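Local structure of histidinol-phosphate aminotransferase (Clostridium acetobutylicum, 3FTB) at residues I90-I95 against E112-K117; L97-L102 against D144-I149; V123-D128 against E136-K141; K171-K176 against Y204-I209. The protein probably transfers amino groups with the help of pyridoxal 5'-phosphate, as expected of a histidinol-phosphate aminotransferase of the class I and II family. All blocks are in the same frame, centred on the assembly; numbering follows the deposited sequence.

From the N terminus, helix segment 90-95 opens contact 1, which closes at 112-117 and brings together two helices on one side of the large sheet. Contact 2 opens at 97-102, before that closure, and ends at 144-149, so the two cross; Ile95 packs on Ile101 and Ile149. Contact 3 opens and closes within the span of contact 2, tying the edge strand 121-126 to helix 135-141 on the other side of the sheet, where Lys141 meets Leu102. Contact 4 follows in series, joining 171-176 to 204-209. It touches contact 3 through Ile139 and Leu172, and reaches contact 1 across the sheet through Phe208, which packs on Ile90 and Ser94.

Contact 1 of 4, residues I90-I95 against E112-K117; sequences IIELSI and EINAKK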
loop_
_atom_site.group_PDB
_atom_site.type_symbol
_atom_site.label_atom_id
_atom_site.label_comp_id
_atom_site.label_asym_id
_atom_site.label_seq_id
_atom_site.Cartn_x
_atom_site.Cartn_y
_atom_site.Cartn_z
ATOM N N ILE A 90 -1.803 -5.626 -8.086
ATOM C CA ILE A 90 -2.204 -6.959 -8.512
ATOM C C ILE A 90 -1.749 -7.262 -9.938
ATOM O O ILE A 90 -1.315 -8.381 -10.230
ATOM C CB ILE A 90 -3.721 -7.128 -8.374
ATOM C CG1 ILE A 90 -4.136 -6.828 -6.935
ATOM C CG2 ILE A 90 -4.166 -8.530 -8.794
ATOM C CD1 ILE A 90 -5.563 -6.439 -6.819
ATOM N N ILE A 91 -1.843 -6.263 -10.812
ATOM C CA ILE A 91 -1.330 -6.365 -12.176
ATOM C C ILE A 91 0.160 -6.700 -12.162
ATOM O O ILE A 91 0.594 -7.690 -12.763
ATOM C CB ILE A 91 -1.541 -5.047 -12.942
ATOM C CG1 ILE A 91 -3.039 -4.753 -13.085
ATOM C CG2 ILE A 91 -0.850 -5.101 -14.303
ATOM C CD1 ILE A 91 -3.343 -3.400 -13.686
ATOM N N GLU A 92 0.938 -5.880 -11.460
ATOM C CA GLU A 92 2.365 -6.141 -11.303
ATOM C C GLU A 92 2.637 -7.530 -10.728
ATOM O O GLU A 92 3.389 -8.307 -11.313
ATOM C CB GLU A 92 3.028 -5.079 -10.420
ATOM C CG GLU A 92 4.427 -5.464 -9.958
ATOM C CD GLU A 92 5.178 -4.303 -9.342
ATOM O OE1 GLU A 92 5.004 -3.166 -9.824
ATOM O OE2 GLU A 92 5.943 -4.527 -8.380
ATOM N N LEU A 93 2.019 -7.830 -9.584
ATOM C CA LEU A 93 2.291 -9.068 -8.850
ATOM C C LEU A 93 1.913 -10.332 -9.607
ATOM O O LEU A 93 2.661 -11.312 -9.600
ATOM C CB LEU A 93 1.589 -9.067 -7.492
ATOM C CG LEU A 93 2.254 -8.226 -6.405
ATOM C CD1 LEU A 93 1.320 -8.103 -5.240
ATOM C CD2 LEU A 93 3.580 -8.828 -5.975
ATOM N N SER A 94 0.748 -10.323 -10.242
ATOM C CA SER A 94 0.326 -11.486 -11.004
ATOM C C SER A 94 1.263 -11.716 -12.193
ATOM O O SER A 94 1.521 -12.850 -12.590
ATOM C CB SER A 94 -1.129 -11.354 -11.450
ATOM O OG SER A 94 -1.342 -10.154 -12.169
ATOM N N ILE A 95 1.797 -10.636 -12.742
ATOM C CA ILE A 95 2.719 -10.749 -13.863
ATOM C C ILE A 95 4.121 -11.117 -13.361
ATOM O O ILE A 95 4.914 -11.733 -14.086
ATOM C CB ILE A 95 2.744 -9.448 -14.706
ATOM C CG1 ILE A 95 1.413 -9.262 -15.446
ATOM C CG2 ILE A 95 3.911 -9.450 -15.695
ATOM C CD1 ILE A 95 1.264 -7.890 -16.094
ATOM N N GLU A 112 2.992 -4.209 -19.871
ATOM C CA GLU A 112 4.374 -4.353 -20.350
ATOM C C GLU A 112 5.429 -3.679 -19.464
ATOM O O GLU A 112 6.562 -4.167 -19.345
ATOM C CB GLU A 112 4.508 -3.811 -21.776
ATOM C CG GLU A 112 5.926 -3.905 -22.326
ATOM C CD GLU A 112 6.120 -3.148 -23.622
ATOM O OE1 GLU A 112 5.183 -2.435 -24.042
ATOM O OE2 GLU A 112 7.214 -3.266 -24.219
ATOM N N ILE A 113 5.070 -2.544 -18.876
ATOM C CA ILE A 113 5.941 -1.875 -17.925
ATOM C C ILE A 113 6.352 -2.874 -16.854
ATOM O O ILE A 113 7.537 -3.098 -16.613
ATOM C CB ILE A 113 5.205 -0.743 -17.208
ATOM C CG1 ILE A 113 4.817 0.357 -18.191
ATOM C CG2 ILE A 113 6.057 -0.195 -16.060
ATOM C CD1 ILE A 113 3.889 1.403 -17.581
ATOM N N ASN A 114 5.352 -3.472 -16.215
ATOM C CA ASN A 114 5.583 -4.400 -15.110
ATOM C C ASN A 114 6.326 -5.654 -15.523
ATOM O O ASN A 114 7.208 -6.124 -14.809
ATOM C CB ASN A 114 4.270 -4.755 -14.421
ATOM C CG ASN A 114 3.778 -3.641 -13.530
ATOM O OD1 ASN A 114 2.611 -3.272 -13.567
ATOM N ND2 ASN A 114 4.679 -3.080 -12.730
ATOM N N ALA A 115 5.965 -6.192 -16.682
ATOM C CA ALA A 115 6.689 -7.314 -17.256
ATOM C C ALA A 115 8.187 -7.034 -17.272
ATOM O O ALA A 115 8.962 -7.774 -16.666
ATOM C CB ALA A 115 6.176 -7.633 -18.671
ATOM N N LYS A 116 8.585 -5.968 -17.968
ATOM C CA LYS A 116 9.983 -5.533 -17.976
ATOM C C LYS A 116 10.505 -5.349 -16.551
ATOM O O LYS A 116 11.625 -5.743 -16.241
ATOM C CB LYS A 116 10.161 -4.246 -18.796
ATOM C CG LYS A 116 9.760 -4.390 -20.270
ATOM C CD LYS A 116 10.514 -3.429 -21.212
ATOM C CE LYS A 116 9.999 -2.004 -21.112
ATOM N NZ LYS A 116 10.089 -1.265 -22.406
ATOM N N LYS A 117 9.676 -4.772 -15.682
ATOM C CA LYS A 117 10.033 -4.555 -14.279
ATOM C C LYS A 117 10.407 -5.840 -13.534
ATOM O O LYS A 117 11.099 -5.799 -12.511
ATOM C CB LYS A 117 8.892 -3.845 -13.539
ATOM C CG LYS A 117 9.117 -3.715 -12.043
ATOM C CD LYS A 117 8.139 -2.756 -11.381
ATOM C CE LYS A 117 8.306 -2.769 -9.864
ATOM N NZ LYS A 117 7.659 -1.599 -9.207
#
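Glu92 and Lys117 both turn CG trans to the backbone N (chi1 167° and 174°) and run on extended, which carries the carboxylate and the ammonium group from their separate helices to a common point. The helices belong to the alpha/beta fold of the PLP-dependent aminotransferases: helix 110-117 is the connection of a beta-alpha-beta crossover between strands 100-105 and 121-126, and helix 87-95 packs beside it. Their short segments cross at -45°, with axes 9.0 Å apart. Lys117 NZ donates to Glu92 OE1 at 3.1 Å in a salt bridge, arriving on the syn side of the carboxylate but tilted from its plane; the two side chains meet at about a right angle. Glu92 OE2 is taken by His118, and Asn243 of the second subunit gives OE1 a weak further bond, so this buried carboxylate is gripped at both oxygens and close to the dimer interface. Between the helices the Asn114 side chain crosses that of Glu92 at about a right angle, its CB 3.9 Å from Glu92 CA. Beside this, Ile95, one turn after Glu92, makes the apolar contact with Ala115: Ile95 CG2 lies 3.8 Å from Ala115 CA and 4.2 Å from Ala115 CB.

Contact 2 of 4, residues L97-L102 against D144-I149; sequences LFEKIL and DVDSVI
Lys100 reaches along the start of 144-149 with nearly its whole side chain. Its CB lies 3.3 Å from Asp146 OD2, and its CG rests on Val145 CG1 at 3.8 Å. The chain is extended beyond CG, so CD and then CE pass Asp144 O, at 3.0 and 3.1 Å, and at the tip NZ gives Asp144 O a weak hydrogen bond of 3.0 Å. A water bonded to both NZ and Asp144 O bridges the same pair. Lys100 O accepts from Asp146 N, and beyond it the segments become neighbouring parallel strands. Leu102 N donates to Ser147 O at 2.8 Å (N-H...O 171°), and Leu102 O accepts from Ile149 N at 3.2 Å (164°). Leu102 and Val148 lie side by side on one sheet face, while Ile101 CD1 meets Ile149 CG2 on the other. Before the strand, Phe98 presents a ring face to Ser147 CB, 3.8 Å from the ring centroid, a CH-pi contact; Leu97 CB sits over the opposite face. Only the ammonium group of Lys100 is thus weakly bonded and hydrated, whereas the two nearly straight bonds on Leu102 N and O are consistent with its parallel pairing with Val148.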
loop_
_atom_site.group_PDB
_atom_site.type_symbol
_atom_site.label_atom_id
_atom_site.label_comp_id
_atom_site.label_asym_id
_atom_site.label_seq_id
_atom_site.Cartn_x
_atom_site.Cartn_y
_atom_site.Cartn_z
ATOM N N LEU A 97 4.857 -13.345 -11.530
ATOM C CA LEU A 97 4.878 -14.779 -11.271
ATOM C C LEU A 97 5.412 -15.596 -12.440
ATOM O O LEU A 97 5.828 -16.745 -12.258
ATOM C CB LEU A 97 3.473 -15.271 -10.948
ATOM C CG LEU A 97 2.713 -14.525 -9.863
ATOM C CD1 LEU A 97 1.488 -15.326 -9.448
ATOM C CD2 LEU A 97 3.631 -14.244 -8.661
ATOM N N PHE A 98 5.395 -15.020 -13.640
ATOM C CA PHE A 98 5.733 -15.787 -14.840
ATOM C C PHE A 98 6.993 -15.296 -15.527
ATOM O O PHE A 98 7.443 -14.178 -15.288
ATOM C CB PHE A 98 4.558 -15.790 -15.811
ATOM C CG PHE A 98 3.255 -16.028 -15.139
ATOM C CD1 PHE A 98 2.913 -17.293 -14.714
ATOM C CD2 PHE A 98 2.388 -14.979 -14.886
ATOM C CE1 PHE A 98 1.709 -17.519 -14.071
ATOM C CE2 PHE A 98 1.191 -15.194 -14.248
ATOM C CZ PHE A 98 0.848 -16.467 -13.831
ATOM N N GLU A 99 7.553 -16.149 -16.384
ATOM C CA GLU A 99 8.784 -15.831 -17.106
ATOM C C GLU A 99 8.531 -15.495 -18.588
ATOM O O GLU A 99 9.469 -15.225 -19.342
ATOM C CB GLU A 99 9.842 -16.948 -16.931
ATOM C CG GLU A 99 9.385 -18.359 -17.352
ATOM C CD GLU A 99 10.441 -19.448 -17.109
ATOM O OE1 GLU A 99 10.213 -20.627 -17.492
ATOM O OE2 GLU A 99 11.498 -19.121 -16.527
ATOM N N LYS A 100 7.261 -15.492 -18.990
ATOM C CA LYS A 100 6.875 -15.119 -20.349
ATOM C C LYS A 100 5.368 -14.909 -20.483
ATOM O O LYS A 100 4.574 -15.743 -20.048
ATOM C CB LYS A 100 7.336 -16.174 -21.339
ATOM C CG LYS A 100 7.198 -15.766 -22.783
ATOM C CD LYS A 100 7.843 -16.825 -23.646
ATOM C CE LYS A 100 7.967 -16.395 -25.081
ATOM N NZ LYS A 100 8.666 -17.463 -25.847
ATOM N N ILE A 101 4.973 -13.797 -21.096
ATOM C CA ILE A 101 3.557 -13.477 -21.215
ATOM C C ILE A 101 3.175 -13.007 -22.622
ATOM O O ILE A 101 3.955 -12.357 -23.310
ATOM C CB ILE A 101 3.143 -12.396 -20.188
ATOM C CG1 ILE A 101 1.638 -12.458 -19.917
ATOM C CG2 ILE A 101 3.552 -11.022 -20.688
ATOM C CD1 ILE A 101 1.175 -11.687 -18.656
ATOM N N LEU A 102 1.968 -13.358 -23.047
ATOM C CA LEU A 102 1.367 -12.784 -24.246
ATOM C C LEU A 102 0.555 -11.555 -23.843
ATOM O O LEU A 102 -0.416 -11.671 -23.089
ATOM C CB LEU A 102 0.439 -13.806 -24.915
ATOM C CG LEU A 102 -0.261 -13.433 -26.222
ATOM C CD1 LEU A 102 0.706 -13.596 -27.343
ATOM C CD2 LEU A 102 -1.464 -14.350 -26.419
ATOM N N ASP A 144 3.533 -20.834 -26.642
ATOM C CA ASP A 144 4.764 -20.048 -26.663
ATOM C C ASP A 144 5.021 -19.339 -25.332
ATOM O O ASP A 144 6.131 -18.871 -25.069
ATOM C CB ASP A 144 4.714 -19.009 -27.792
ATOM C CG ASP A 144 5.169 -19.566 -29.132
ATOM O OD1 ASP A 144 4.643 -19.121 -30.180
ATOM O OD2 ASP A 144 6.058 -20.446 -29.133
ATOM N N VAL A 145 3.992 -19.257 -24.497
ATOM C CA VAL A 145 4.047 -18.438 -23.290
ATOM C C VAL A 145 3.588 -19.206 -22.053
ATOM O O VAL A 145 3.082 -20.325 -22.149
ATOM C CB VAL A 145 3.162 -17.183 -23.444
ATOM C CG1 VAL A 145 3.784 -16.199 -24.429
ATOM C CG2 VAL A 145 1.777 -17.586 -23.920
ATOM N N ASP A 146 3.777 -18.591 -20.891
ATOM C CA ASP A 146 3.350 -19.169 -19.622
ATOM C C ASP A 146 2.020 -18.567 -19.200
ATOM O O ASP A 146 1.311 -19.128 -18.354
ATOM C CB ASP A 146 4.394 -18.881 -18.546
ATOM C CG ASP A 146 5.800 -19.166 -19.019
ATOM O OD1 ASP A 146 6.057 -20.300 -19.482
ATOM O OD2 ASP A 146 6.644 -18.251 -18.936
ATOM N N SER A 147 1.688 -17.425 -19.799
ATOM C CA SER A 147 0.502 -16.670 -19.412
ATOM C C SER A 147 0.025 -15.660 -20.472
ATOM O O SER A 147 0.750 -15.327 -21.410
ATOM C CB SER A 147 0.766 -15.947 -18.089
ATOM O OG SER A 147 1.897 -15.100 -18.204
ATOM N N VAL A 148 -1.207 -15.184 -20.295
ATOM C CA VAL A 148 -1.794 -14.146 -21.130
ATOM C C VAL A 148 -2.392 -13.114 -20.187
ATOM O O VAL A 148 -2.880 -13.467 -19.119
ATOM C CB VAL A 148 -2.935 -14.698 -22.026
ATOM C CG1 VAL A 148 -3.566 -13.573 -22.875
ATOM C CG2 VAL A 148 -2.437 -15.831 -22.922
ATOM N N ILE A 149 -2.325 -11.841 -20.564
ATOM C CA ILE A 149 -3.077 -10.786 -19.879
ATOM C C ILE A 149 -3.853 -9.967 -20.917
ATOM O O ILE A 149 -3.308 -9.516 -21.926
ATOM C CB ILE A 149 -2.185 -9.868 -18.985
ATOM C CG1 ILE A 149 -3.042 -8.822 -18.257
ATOM C CG2 ILE A 149 -1.072 -9.196 -19.802
ATOM C CD1 ILE A 149 -2.387 -8.230 -17.023
HETATM O O HOH W 1 8.383 -20.096 -25.539
#

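Contact 3 of 4, residues V123-D128 against E136-K141; sequences VFSYLD and EDIISK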
loop_
_atom_site.group_PDB
_atom_site.type_symbol
_atom_site.label_atom_id
_atom_site.label_comp_id
_atom_site.label_asym_id
_atom_site.label_seq_id
_atom_site.Cartn_x
_atom_site.Cartn_y
_atom_site.Cartn_z
ATOM N N VAL A 123 5.536 -11.391 -25.506
ATOM C CA VAL A 123 5.096 -11.763 -26.844
ATOM C C VAL A 123 3.792 -11.009 -27.099
ATOM O O VAL A 123 2.898 -11.027 -26.256
ATOM C CB VAL A 123 4.837 -13.276 -26.924
ATOM C CG1 VAL A 123 4.324 -13.668 -28.297
ATOM C CG2 VAL A 123 6.103 -14.046 -26.565
ATOM N N PHE A 124 3.676 -10.338 -28.241
ATOM C CA PHE A 124 2.488 -9.517 -28.512
ATOM C C PHE A 124 1.430 -10.203 -29.391
ATOM O O PHE A 124 1.750 -10.991 -30.296
ATOM C CB PHE A 124 2.870 -8.147 -29.110
ATOM C CG PHE A 124 3.501 -7.186 -28.116
ATOM C CD1 PHE A 124 2.762 -6.663 -27.060
ATOM C CD2 PHE A 124 4.825 -6.792 -28.252
ATOM C CE1 PHE A 124 3.336 -5.782 -26.150
ATOM C CE2 PHE A 124 5.410 -5.904 -27.342
ATOM C CZ PHE A 124 4.670 -5.399 -26.298
ATOM N N SER A 125 0.162 -9.914 -29.097
ATOM C CA SER A 125 -0.929 -10.234 -30.008
ATOM C C SER A 125 -1.717 -8.954 -30.291
ATOM O O SER A 125 -2.229 -8.298 -29.366
ATOM C CB SER A 125 -1.848 -11.324 -29.443
ATOM O OG SER A 125 -2.876 -11.648 -30.372
ATOM N N TYR A 126 -1.796 -8.591 -31.568
ATOM C CA TYR A 126 -2.381 -7.312 -31.955
ATOM C C TYR A 126 -3.866 -7.404 -32.284
ATOM O O TYR A 126 -4.297 -8.301 -33.015
ATOM C CB TYR A 126 -1.632 -6.744 -33.159
ATOM C CG TYR A 126 -0.241 -6.226 -32.845
ATOM C CD1 TYR A 126 0.828 -7.096 -32.701
ATOM C CD2 TYR A 126 -0.003 -4.864 -32.700
ATOM C CE1 TYR A 126 2.097 -6.631 -32.417
ATOM C CE2 TYR A 126 1.262 -4.386 -32.419
ATOM C CZ TYR A 126 2.312 -5.273 -32.278
ATOM O OH TYR A 126 3.577 -4.797 -31.994
ATOM N N LEU A 127 -4.650 -6.478 -31.742
ATOM C CA LEU A 127 -6.007 -6.279 -32.234
ATOM C C LEU A 127 -5.933 -5.942 -33.712
ATOM O O LEU A 127 -4.999 -5.261 -34.161
ATOM C CB LEU A 127 -6.692 -5.129 -31.499
ATOM C CG LEU A 127 -6.763 -5.137 -29.975
ATOM C CD1 LEU A 127 -7.417 -3.846 -29.519
ATOM C CD2 LEU A 127 -7.527 -6.348 -29.477
ATOM N N ASP A 128 -6.923 -6.398 -34.470
ATOM C CA ASP A 128 -6.939 -6.139 -35.902
ATOM C C ASP A 128 -7.286 -4.674 -36.195
ATOM O O ASP A 128 -7.251 -3.832 -35.289
ATOM C CB ASP A 128 -7.889 -7.101 -36.612
ATOM C CG ASP A 128 -9.359 -6.736 -36.421
ATOM O OD1 ASP A 128 -9.661 -5.736 -35.735
ATOM O OD2 ASP A 128 -10.222 -7.453 -36.971
ATOM N N GLU A 136 -7.762 -16.376 -32.857
ATOM C CA GLU A 136 -7.023 -17.450 -33.500
ATOM C C GLU A 136 -5.518 -17.277 -33.330
ATOM O O GLU A 136 -4.765 -18.251 -33.385
ATOM C CB GLU A 136 -7.377 -17.516 -34.985
ATOM C CG GLU A 136 -7.462 -18.929 -35.509
ATOM C CD GLU A 136 -8.588 -19.701 -34.867
ATOM O OE1 GLU A 136 -9.726 -19.183 -34.840
ATOM O OE2 GLU A 136 -8.332 -20.820 -34.381
ATOM N N ASP A 137 -5.083 -16.032 -33.138
ATOM C CA ASP A 137 -3.673 -15.739 -32.883
ATOM C C ASP A 137 -3.304 -16.042 -31.435
ATOM O O ASP A 137 -2.254 -16.623 -31.162
ATOM C CB ASP A 137 -3.348 -14.279 -33.200
ATOM C CG ASP A 137 -1.858 -13.993 -33.151
ATOM O OD1 ASP A 137 -1.090 -14.726 -33.809
ATOM O OD2 ASP A 137 -1.451 -13.037 -32.457
ATOM N N ILE A 138 -4.165 -15.636 -30.506
ATOM C CA ILE A 138 -3.964 -15.991 -29.109
ATOM C C ILE A 138 -3.796 -17.505 -28.999
ATOM O O ILE A 138 -2.872 -17.990 -28.340
ATOM C CB ILE A 138 -5.131 -15.517 -28.216
ATOM C CG1 ILE A 138 -5.207 -13.990 -28.204
ATOM C CG2 ILE A 138 -4.979 -16.064 -26.791
ATOM C CD1 ILE A 138 -6.389 -13.447 -27.433
ATOM N N ILE A 139 -4.685 -18.243 -29.664
ATOM C CA ILE A 139 -4.588 -19.697 -29.742
ATOM C C ILE A 139 -3.215 -20.132 -30.248
ATOM O O ILE A 139 -2.527 -20.921 -29.600
ATOM C CB ILE A 139 -5.637 -20.285 -30.703
ATOM C CG1 ILE A 139 -7.054 -19.835 -30.332
ATOM C CG2 ILE A 139 -5.532 -21.799 -30.723
ATOM C CD1 ILE A 139 -7.771 -20.756 -29.384
ATOM N N SER A 140 -2.824 -19.611 -31.408
ATOM C CA SER A 140 -1.607 -20.055 -32.082
ATOM C C SER A 140 -0.329 -19.655 -31.354
ATOM O O SER A 140 0.768 -19.956 -31.816
ATOM C CB SER A 140 -1.574 -19.525 -33.513
ATOM O OG SER A 140 -1.507 -18.112 -33.523
ATOM N N LYS A 141 -0.474 -18.975 -30.221
ATOM C CA LYS A 141 0.673 -18.491 -29.452
ATOM C C LYS A 141 0.703 -19.046 -28.029
ATOM O O LYS A 141 1.666 -18.838 -27.291
ATOM C CB LYS A 141 0.650 -16.961 -29.361
ATOM C CG LYS A 141 1.067 -16.226 -30.614
ATOM C CD LYS A 141 0.810 -14.743 -30.462
ATOM C CE LYS A 141 1.466 -13.999 -31.596
ATOM N NZ LYS A 141 1.485 -14.890 -32.779
HETATM O O HOH W 2 -0.464 -10.573 -33.357
#
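Strand segment 123-126 and helix segment 136-141 run nearly antiparallel, at 160° between their directions, with a closest axis approach of 8.8 Å and Ser125 opposite Ile138. Asp137 carries the polar part of the contact. Ser125 OG donates to Asp137 OD2 at 2.9 Å, meeting the anti lone pair, the one turned away from the other carboxylate oxygen; the serine reaches it because its OG stands trans to the backbone N (chi1 -178°). A water also donates to Asp137 OD2, at 2.8 Å, and accepts from Tyr126 N at 3.0 Å, so a second link binds the same oxygen to the strand backbone; the water lies at the edge of the Tyr126 ring, in its plane. The other oxygen, OD1, receives Lys141 NZ at 2.8 Å in a salt bridge from four residues later in the chain. Both carboxylate oxygens are therefore engaged, which fixes the rotation of the group and probably favours its charged form. Lys141 bends at its last torsion, and its CE passes 3.3 Å from Phe124 O. Carbon-to-carbon contact is slight, Val123 CG1 lying 4.3 Å from Lys141 CD. The arrangement is that of a beta-alpha-beta crossover: the chain leaves strand 121-126, outermost in this chain, returns antiparallel through helix 135-141, passing over the intervening strand 100-105 at Leu102, and enters parallel strand 147-151, as in the large domain of fold type I aminotransferases.

Contact 4 of 4, residues K171-K176 against Y204-I209; sequences KLAEEK and YSCLFI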
loop_
_atom_site.group_PDB
_atom_site.type_symbol
_atom_site.label_atom_id
_atom_site.label_comp_id
_atom_site.label_asym_id
_atom_site.label_seq_id
_atom_site.Cartn_x
_atom_site.Cartn_y
_atom_site.Cartn_z
ATOM N N LYS A 171 -10.543 -23.135 -22.576
ATOM C CA LYS A 171 -10.430 -24.594 -22.570
ATOM C C LYS A 171 -9.023 -25.100 -22.856
ATOM O O LYS A 171 -8.652 -26.147 -22.364
ATOM C CB LYS A 171 -11.413 -25.228 -23.556
ATOM C CG LYS A 171 -12.809 -25.456 -22.999
ATOM C CD LYS A 171 -13.793 -25.854 -24.102
ATOM C CE LYS A 171 -15.116 -26.326 -23.517
ATOM N NZ LYS A 171 -15.318 -25.809 -22.131
ATOM N N LEU A 172 -8.250 -24.372 -23.666
ATOM C CA LEU A 172 -6.849 -24.729 -23.924
ATOM C C LEU A 172 -5.931 -24.335 -22.768
ATOM O O LEU A 172 -5.051 -25.107 -22.374
ATOM C CB LEU A 172 -6.329 -24.077 -25.207
ATOM C CG LEU A 172 -6.714 -24.637 -26.579
ATOM C CD1 LEU A 172 -6.011 -23.836 -27.660
ATOM C CD2 LEU A 172 -6.367 -26.114 -26.697
ATOM N N ALA A 173 -6.117 -23.125 -22.244
ATOM C CA ALA A 173 -5.338 -22.676 -21.085
ATOM C C ALA A 173 -5.464 -23.669 -19.934
ATOM O O ALA A 173 -4.469 -24.188 -19.449
ATOM C CB ALA A 173 -5.774 -21.284 -20.637
ATOM N N GLU A 174 -6.701 -23.914 -19.511
ATOM C CA GLU A 174 -7.020 -24.914 -18.498
ATOM C C GLU A 174 -6.221 -26.191 -18.739
ATOM O O GLU A 174 -5.538 -26.690 -17.841
ATOM C CB GLU A 174 -8.519 -25.219 -18.546
ATOM C CG GLU A 174 -9.102 -25.852 -17.293
ATOM C CD GLU A 174 -9.007 -24.945 -16.072
ATOM O OE1 GLU A 174 -9.410 -25.375 -14.962
ATOM O OE2 GLU A 174 -8.522 -23.803 -16.225
ATOM N N GLU A 175 -6.301 -26.711 -19.959
ATOM C CA GLU A 175 -5.615 -27.948 -20.325
ATOM C C GLU A 175 -4.093 -27.874 -20.185
ATOM O O GLU A 175 -3.447 -28.850 -19.825
ATOM C CB GLU A 175 -5.989 -28.335 -21.758
ATOM C CG GLU A 175 -5.056 -29.338 -22.424
ATOM C CD GLU A 175 -5.119 -29.265 -23.947
ATOM O OE1 GLU A 175 -4.190 -29.780 -24.604
ATOM O OE2 GLU A 175 -6.089 -28.686 -24.486
ATOM N N LYS A 176 -3.526 -26.708 -20.463
ATOM C CA LYS A 176 -2.075 -26.558 -20.574
ATOM C C LYS A 176 -1.424 -25.976 -19.321
ATOM O O LYS A 176 -0.235 -25.640 -19.324
ATOM C CB LYS A 176 -1.749 -25.692 -21.790
ATOM C CG LYS A 176 -2.055 -26.376 -23.119
ATOM C CD LYS A 176 -2.555 -25.410 -24.175
ATOM C CE LYS A 176 -2.693 -26.101 -25.521
ATOM N NZ LYS A 176 -1.381 -26.631 -26.004
ATOM N N TYR A 204 -12.800 -22.813 -14.443
ATOM C CA TYR A 204 -11.424 -22.683 -14.922
ATOM C C TYR A 204 -10.526 -22.088 -13.846
ATOM O O TYR A 204 -10.726 -20.945 -13.429
ATOM C CB TYR A 204 -11.361 -21.807 -16.183
ATOM C CG TYR A 204 -12.156 -22.340 -17.348
ATOM C CD1 TYR A 204 -11.695 -23.416 -18.099
ATOM C CD2 TYR A 204 -13.377 -21.775 -17.690
ATOM C CE1 TYR A 204 -12.434 -23.913 -19.158
ATOM C CE2 TYR A 204 -14.125 -22.268 -18.750
ATOM C CZ TYR A 204 -13.647 -23.336 -19.475
ATOM O OH TYR A 204 -14.389 -23.821 -20.521
ATOM N N SER A 205 -9.535 -22.849 -13.389
ATOM C CA SER A 205 -8.532 -22.266 -12.503
ATOM C C SER A 205 -7.259 -21.811 -13.237
ATOM O O SER A 205 -6.184 -21.735 -12.646
ATOM C CB SER A 205 -8.231 -23.165 -11.293
ATOM O OG SER A 205 -8.907 -24.406 -11.368
ATOM N N CYS A 206 -7.398 -21.519 -14.527
ATOM C CA CYS A 206 -6.385 -20.782 -15.286
ATOM C C CYS A 206 -6.731 -19.302 -15.199
ATOM O O CYS A 206 -5.862 -18.440 -15.267
ATOM C CB CYS A 206 -6.333 -21.225 -16.752
ATOM S SG CYS A 206 -7.799 -20.812 -17.745
ATOM N N LEU A 207 -8.019 -19.024 -15.016
ATOM C CA LEU A 207 -8.509 -17.658 -14.898
ATOM C C LEU A 207 -7.989 -16.958 -13.650
ATOM O O LEU A 207 -8.117 -17.467 -12.533
ATOM C CB LEU A 207 -10.041 -17.630 -14.867
ATOM C CG LEU A 207 -10.858 -17.553 -16.154
ATOM C CD1 LEU A 207 -12.331 -17.646 -15.809
ATOM C CD2 LEU A 207 -10.568 -16.266 -16.898
ATOM N N PHE A 208 -7.413 -15.782 -13.848
ATOM C CA PHE A 208 -7.162 -14.871 -12.750
ATOM C C PHE A 208 -7.761 -13.516 -13.129
ATOM O O PHE A 208 -7.399 -12.937 -14.162
ATOM C CB PHE A 208 -5.666 -14.752 -12.483
ATOM C CG PHE A 208 -5.327 -13.863 -11.311
ATOM C CD1 PHE A 208 -5.337 -14.367 -10.024
ATOM C CD2 PHE A 208 -5.001 -12.530 -11.499
ATOM C CE1 PHE A 208 -5.029 -13.566 -8.946
ATOM C CE2 PHE A 208 -4.691 -11.718 -10.421
ATOM C CZ PHE A 208 -4.706 -12.239 -9.139
ATOM N N ILE A 209 -8.701 -13.024 -12.324
ATOM C CA ILE A 209 -9.382 -11.760 -12.638
ATOM C C ILE A 209 -8.933 -10.628 -11.720
ATOM O O ILE A 209 -8.761 -10.833 -10.515
ATOM C CB ILE A 209 -10.929 -11.888 -12.532
ATOM C CG1 ILE A 209 -11.442 -13.143 -13.253
ATOM C CG2 ILE A 209 -11.609 -10.645 -13.037
ATOM C CD1 ILE A 209 -11.110 -13.195 -14.709
#
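The Tyr204 ring is met by the helix at its edges: Lys171 NZ and Glu174 CB both lie near the ring plane, and the Glu174 carboxylate stands almost upright to it, at 86°. Lys171 NZ donates to Tyr204 OH at 2.7 Å; with a bend at chi4 (22°) the ammonium group ends beside the hydroxyl. Glu174 bends at chi2 (63°), which points its carboxylate at the backbone after the tyrosine. There OE1 accepts from Ser205 N at 3.0 Å through its syn lone pair, and OE2 takes a weak bond from Cys206 N at 3.1 Å. One carboxylate thus meets two successive amides of the loop leading into the strand, the second only weakly. Deeper in, Ala173 CB touches Cys206 SG at 3.6 Å. Tyr204 also packs on Ile167 and Leu170 of helix 163-176, Cys206 bonds through its backbone to Ile180 of the neighbouring strand 179-183, and Phe208, further along strand 207-212, packs against helix 87-95.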